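Local coordinates for protein putative oxidoreductase (Bacteroides fragilis NCTC 9343, PDB 3EOF) that binds flavin mononucleotide and is probably an oxidoreductase of the nitroreductase family, though its substrate is not established, at residues Met41-Lys55 and Ala71-Phe84. Numbering follows the deposited sequence.
Sequences MQLYSVVVTRDAEKK and APVVLTFCADFRRF
The guanidinium of R83 meets the loop and first strand residues of 41-55 edge-on: NH2 donates to Y44 O at 2.6 Å, with the oxygen in the guanidinium plane and the bond nearly straight (161°), and makes a weak, bent bond to Q42 O. The bend at chi3 (55°) in an otherwise extended chain brings the guanidinium edge to these oxygens, and NH1 also gives a weak bond to S45 OG. The S45 hydroxyl donates a very short 2.5 Å bond from OG to D80 OD2, while D80 OD1 accepts from R83 N and caps helix 82-89; one carboxylate thus ties strand to helix. Y183 of the second subunit also bonds D80 OD2. Beyond, selenomethionine M41 lays CE over the F84 ring, 3.5 Å from its centroid, and L43 CD2 sits over the F81 face, 3.7 Å from that centroid. Along the strands, V48 CG2 lies beside L75 CD2 (3.5 Å), and V46 CG2 touches F77 CD2, on the face turned to helices 22-32 and 100-123. At the far end, K55 reaches out extended, and NZ grips A71 O on a lone pair (2.7 Å) and P72 O from above its carbonyl plane. Paired S45-C78, V47-T76 and T49-V74 bonds, with strand axes at 151°, make 44-49 and 73-80 antiparallel neighbours, joined through helices 52-58 and 67-70; V46-V48 pair in parallel with a second-subunit strand, consistent with the dimeric FMN-dependent nitroreductase fold.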
# COMPACT_ATOMS: atom_id res chain seq x y z
N MSE A 41 -9.98 -10.17 6.09
CA MSE A 41 -9.09 -10.87 7.00
C MSE A 41 -8.25 -10.00 7.90
O MSE A 41 -7.83 -10.47 8.93
CB MSE A 41 -8.15 -11.76 6.20
CG MSE A 41 -8.88 -12.82 5.43
SE MSE A 41 -7.76 -13.61 4.10
CE MSE A 41 -6.86 -14.97 5.13
N GLN A 42 -8.00 -8.76 7.49
CA GLN A 42 -7.17 -7.81 8.23
C GLN A 42 -5.80 -8.37 8.47
O GLN A 42 -5.45 -8.72 9.58
CB GLN A 42 -7.80 -7.40 9.57
CG GLN A 42 -9.13 -6.78 9.39
CD GLN A 42 -9.67 -6.22 10.65
OE1 GLN A 42 -10.51 -6.85 11.30
NE2 GLN A 42 -9.21 -5.01 11.03
N LEU A 43 -5.00 -8.39 7.42
CA LEU A 43 -3.67 -9.01 7.49
C LEU A 43 -2.52 -8.11 7.94
O LEU A 43 -1.43 -8.04 7.30
CB LEU A 43 -3.38 -9.60 6.11
CG LEU A 43 -4.40 -10.59 5.56
CD1 LEU A 43 -4.16 -10.84 4.05
CD2 LEU A 43 -4.40 -11.85 6.36
N TYR A 44 -2.73 -7.48 9.09
CA TYR A 44 -1.81 -6.50 9.62
C TYR A 44 -1.92 -6.39 11.11
O TYR A 44 -2.92 -6.79 11.73
CB TYR A 44 -2.12 -5.11 9.02
CG TYR A 44 -3.60 -4.74 9.02
CD1 TYR A 44 -4.20 -4.21 10.14
CD2 TYR A 44 -4.41 -4.96 7.91
CE1 TYR A 44 -5.55 -3.89 10.16
CE2 TYR A 44 -5.78 -4.66 7.94
CZ TYR A 44 -6.32 -4.10 9.07
OH TYR A 44 -7.65 -3.75 9.13
N SER A 45 -0.86 -5.85 11.69
CA SER A 45 -0.81 -5.47 13.08
C SER A 45 -0.10 -4.14 13.05
O SER A 45 0.65 -3.86 12.13
CB SER A 45 -0.03 -6.46 13.92
OG SER A 45 -0.82 -7.61 14.15
N VAL A 46 -0.36 -3.34 14.06
CA VAL A 46 0.25 -2.04 14.24
C VAL A 46 0.90 -2.02 15.61
O VAL A 46 0.22 -2.15 16.66
CB VAL A 46 -0.82 -0.90 14.18
CG1 VAL A 46 -0.11 0.51 14.26
CG2 VAL A 46 -1.73 -1.03 12.93
N VAL A 47 2.23 -1.87 15.62
CA VAL A 47 2.92 -1.68 16.86
C VAL A 47 2.98 -0.17 17.11
O VAL A 47 3.47 0.61 16.28
CB VAL A 47 4.33 -2.28 16.87
CG1 VAL A 47 4.93 -2.07 18.21
CG2 VAL A 47 4.27 -3.76 16.55
N VAL A 48 2.45 0.23 18.27
CA VAL A 48 2.42 1.62 18.74
C VAL A 48 3.56 1.80 19.74
O VAL A 48 3.59 1.15 20.77
CB VAL A 48 1.07 1.96 19.42
CG1 VAL A 48 1.08 3.41 19.99
CG2 VAL A 48 -0.12 1.73 18.43
N THR A 49 4.52 2.66 19.36
CA THR A 49 5.67 3.06 20.13
C THR A 49 5.57 4.51 20.66
O THR A 49 5.59 5.46 19.91
CB THR A 49 6.90 2.92 19.28
OG1 THR A 49 6.99 1.55 18.88
CG2 THR A 49 8.17 3.41 19.99
N ARG A 50 5.45 4.64 21.97
CA ARG A 50 5.33 5.93 22.63
C ARG A 50 6.48 6.16 23.62
O ARG A 50 6.89 7.28 23.83
CB ARG A 50 4.01 5.99 23.40
CG ARG A 50 2.76 6.03 22.55
CD ARG A 50 1.62 6.05 23.51
NE ARG A 50 0.31 6.28 22.93
CZ ARG A 50 -0.20 7.47 22.67
NH1 ARG A 50 0.52 8.58 22.85
NH2 ARG A 50 -1.43 7.56 22.17
N ASP A 51 7.00 5.08 24.20
CA ASP A 51 8.09 5.15 25.16
C ASP A 51 9.37 5.71 24.56
O ASP A 51 9.77 5.29 23.48
CB ASP A 51 8.37 3.76 25.74
CG ASP A 51 9.43 3.79 26.83
OD1 ASP A 51 9.17 4.46 27.86
OD2 ASP A 51 10.50 3.17 26.67
N ALA A 52 10.04 6.59 25.31
CA ALA A 52 11.27 7.25 24.85
C ALA A 52 12.40 6.30 24.59
O ALA A 52 13.12 6.47 23.59
CB ALA A 52 11.74 8.35 25.85
N GLU A 53 12.61 5.33 25.47
CA GLU A 53 13.71 4.37 25.24
C GLU A 53 13.36 3.43 24.10
O GLU A 53 14.24 2.91 23.45
CB GLU A 53 14.08 3.54 26.49
CG GLU A 53 15.22 2.48 26.23
N LYS A 54 12.07 3.22 23.85
CA LYS A 54 11.65 2.34 22.75
C LYS A 54 11.96 3.06 21.44
O LYS A 54 12.39 2.43 20.46
CB LYS A 54 10.16 1.95 22.86
CG LYS A 54 9.82 0.95 24.00
CD LYS A 54 10.54 -0.39 23.84
CE LYS A 54 9.97 -1.42 24.79
NZ LYS A 54 10.56 -2.78 24.58
N LYS A 55 11.72 4.37 21.43
CA LYS A 55 12.06 5.24 20.29
C LYS A 55 13.58 5.26 20.02
O LYS A 55 14.02 5.23 18.89
CB LYS A 55 11.54 6.64 20.53
CG LYS A 55 10.04 6.73 20.40
CD LYS A 55 9.47 7.98 21.02
CE LYS A 55 7.97 8.04 20.72
NZ LYS A 55 7.36 9.18 21.40
N ALA A 71 8.78 12.46 17.49
CA ALA A 71 7.32 12.31 17.43
C ALA A 71 6.82 11.68 18.71
O ALA A 71 7.50 10.85 19.30
CB ALA A 71 6.86 11.51 16.21
N PRO A 72 5.63 12.11 19.19
CA PRO A 72 5.06 11.49 20.35
C PRO A 72 4.69 10.02 20.11
O PRO A 72 4.75 9.19 21.04
CB PRO A 72 3.81 12.32 20.62
CG PRO A 72 3.45 12.89 19.36
CD PRO A 72 4.78 13.22 18.73
N VAL A 73 4.33 9.71 18.86
CA VAL A 73 3.92 8.36 18.44
C VAL A 73 4.66 7.94 17.18
O VAL A 73 4.80 8.72 16.22
CB VAL A 73 2.38 8.29 18.18
CG1 VAL A 73 1.99 6.92 17.74
CG2 VAL A 73 1.59 8.74 19.44
N VAL A 74 5.16 6.71 17.21
CA VAL A 74 5.80 6.03 16.08
C VAL A 74 4.98 4.76 15.89
O VAL A 74 4.79 3.98 16.83
CB VAL A 74 7.29 5.69 16.34
CG1 VAL A 74 7.92 5.00 15.13
CG2 VAL A 74 8.02 6.97 16.68
N LEU A 75 4.43 4.60 14.69
CA LEU A 75 3.60 3.45 14.36
C LEU A 75 4.27 2.62 13.34
O LEU A 75 4.59 3.12 12.28
CB LEU A 75 2.27 3.90 13.78
CG LEU A 75 1.36 4.75 14.65
CD1 LEU A 75 0.18 5.15 13.78
CD2 LEU A 75 0.91 4.00 15.92
N THR A 76 4.53 1.35 13.68
CA THR A 76 5.11 0.36 12.77
C THR A 76 3.97 -0.50 12.26
O THR A 76 3.40 -1.29 13.03
CB THR A 76 6.21 -0.48 13.44
OG1 THR A 76 7.23 0.40 13.95
CG2 THR A 76 6.82 -1.48 12.46
N PHE A 77 3.59 -0.29 10.99
CA PHE A 77 2.57 -1.10 10.31
C PHE A 77 3.19 -2.40 9.78
O PHE A 77 4.04 -2.40 8.89
CB PHE A 77 1.95 -0.29 9.19
CG PHE A 77 1.21 0.91 9.68
CD1 PHE A 77 1.86 2.14 9.83
CD2 PHE A 77 -0.14 0.83 9.99
CE1 PHE A 77 1.20 3.23 10.26
CE2 PHE A 77 -0.81 1.92 10.43
CZ PHE A 77 -0.12 3.15 10.57
N CYS A 78 2.73 -3.52 10.33
CA CYS A 78 3.23 -4.84 9.98
C CYS A 78 2.24 -5.73 9.22
O CYS A 78 1.05 -5.81 9.58
CB CYS A 78 3.59 -5.58 11.27
SG CYS A 78 4.71 -4.68 12.29
N ALA A 79 2.76 -6.36 8.17
CA ALA A 79 2.07 -7.41 7.43
C ALA A 79 1.95 -8.51 8.48
O ALA A 79 2.89 -8.80 9.16
CB ALA A 79 2.92 -7.87 6.24
N ASP A 80 0.77 -9.10 8.65
CA ASP A 80 0.58 -10.11 9.70
C ASP A 80 -0.37 -11.19 9.22
O ASP A 80 -1.58 -10.97 9.08
CB ASP A 80 0.05 -9.41 10.95
CG ASP A 80 -0.10 -10.32 12.17
OD1 ASP A 80 -0.33 -11.52 12.00
OD2 ASP A 80 -0.03 -9.80 13.31
N PHE A 81 0.21 -12.34 8.92
CA PHE A 81 -0.56 -13.57 8.64
C PHE A 81 -0.55 -14.48 9.87
O PHE A 81 -1.29 -15.47 9.92
CB PHE A 81 -0.05 -14.33 7.39
CG PHE A 81 -1.02 -14.30 6.27
CD1 PHE A 81 -2.20 -15.03 6.38
CD2 PHE A 81 -0.77 -13.62 5.11
CE1 PHE A 81 -3.13 -15.05 5.34
CE2 PHE A 81 -1.67 -13.66 4.07
CZ PHE A 81 -2.86 -14.36 4.19
N ARG A 82 0.22 -14.10 10.89
CA ARG A 82 0.35 -14.88 12.10
C ARG A 82 -0.96 -14.98 12.86
O ARG A 82 -1.36 -16.07 13.29
CB ARG A 82 1.38 -14.27 13.03
CG ARG A 82 1.57 -15.11 14.30
CD ARG A 82 2.72 -14.62 15.08
NE ARG A 82 3.06 -15.54 16.15
CZ ARG A 82 3.91 -16.55 16.03
NH1 ARG A 82 4.53 -16.80 14.88
NH2 ARG A 82 4.13 -17.33 17.07
N ARG A 83 -1.59 -13.84 13.09
CA ARG A 83 -2.87 -13.86 13.79
C ARG A 83 -3.87 -14.78 13.07
O ARG A 83 -4.51 -15.64 13.69
CB ARG A 83 -3.42 -12.45 13.98
CG ARG A 83 -4.76 -12.40 14.71
CD ARG A 83 -5.16 -10.97 14.97
NE ARG A 83 -5.15 -10.28 13.72
CZ ARG A 83 -4.33 -9.30 13.34
NH1 ARG A 83 -3.48 -8.69 14.12
NH2 ARG A 83 -4.48 -8.85 12.11
N PHE A 84 -4.00 -14.63 11.76
CA PHE A 84 -4.90 -15.52 11.02
C PHE A 84 -4.49 -16.99 11.11
O PHE A 84 -5.32 -17.85 11.26
CB PHE A 84 -5.02 -15.13 9.54
CG PHE A 84 -6.15 -15.82 8.86
CD1 PHE A 84 -7.45 -15.48 9.19
CD2 PHE A 84 -5.92 -16.85 7.95
CE1 PHE A 84 -8.55 -16.12 8.61
CE2 PHE A 84 -6.99 -17.50 7.36
CZ PHE A 84 -8.31 -17.15 7.70
O HOH W 1 -6.31 -11.31 10.90
O HOH W 2 6.34 1.14 16.39
O HOH W 3 3.25 9.46 23.23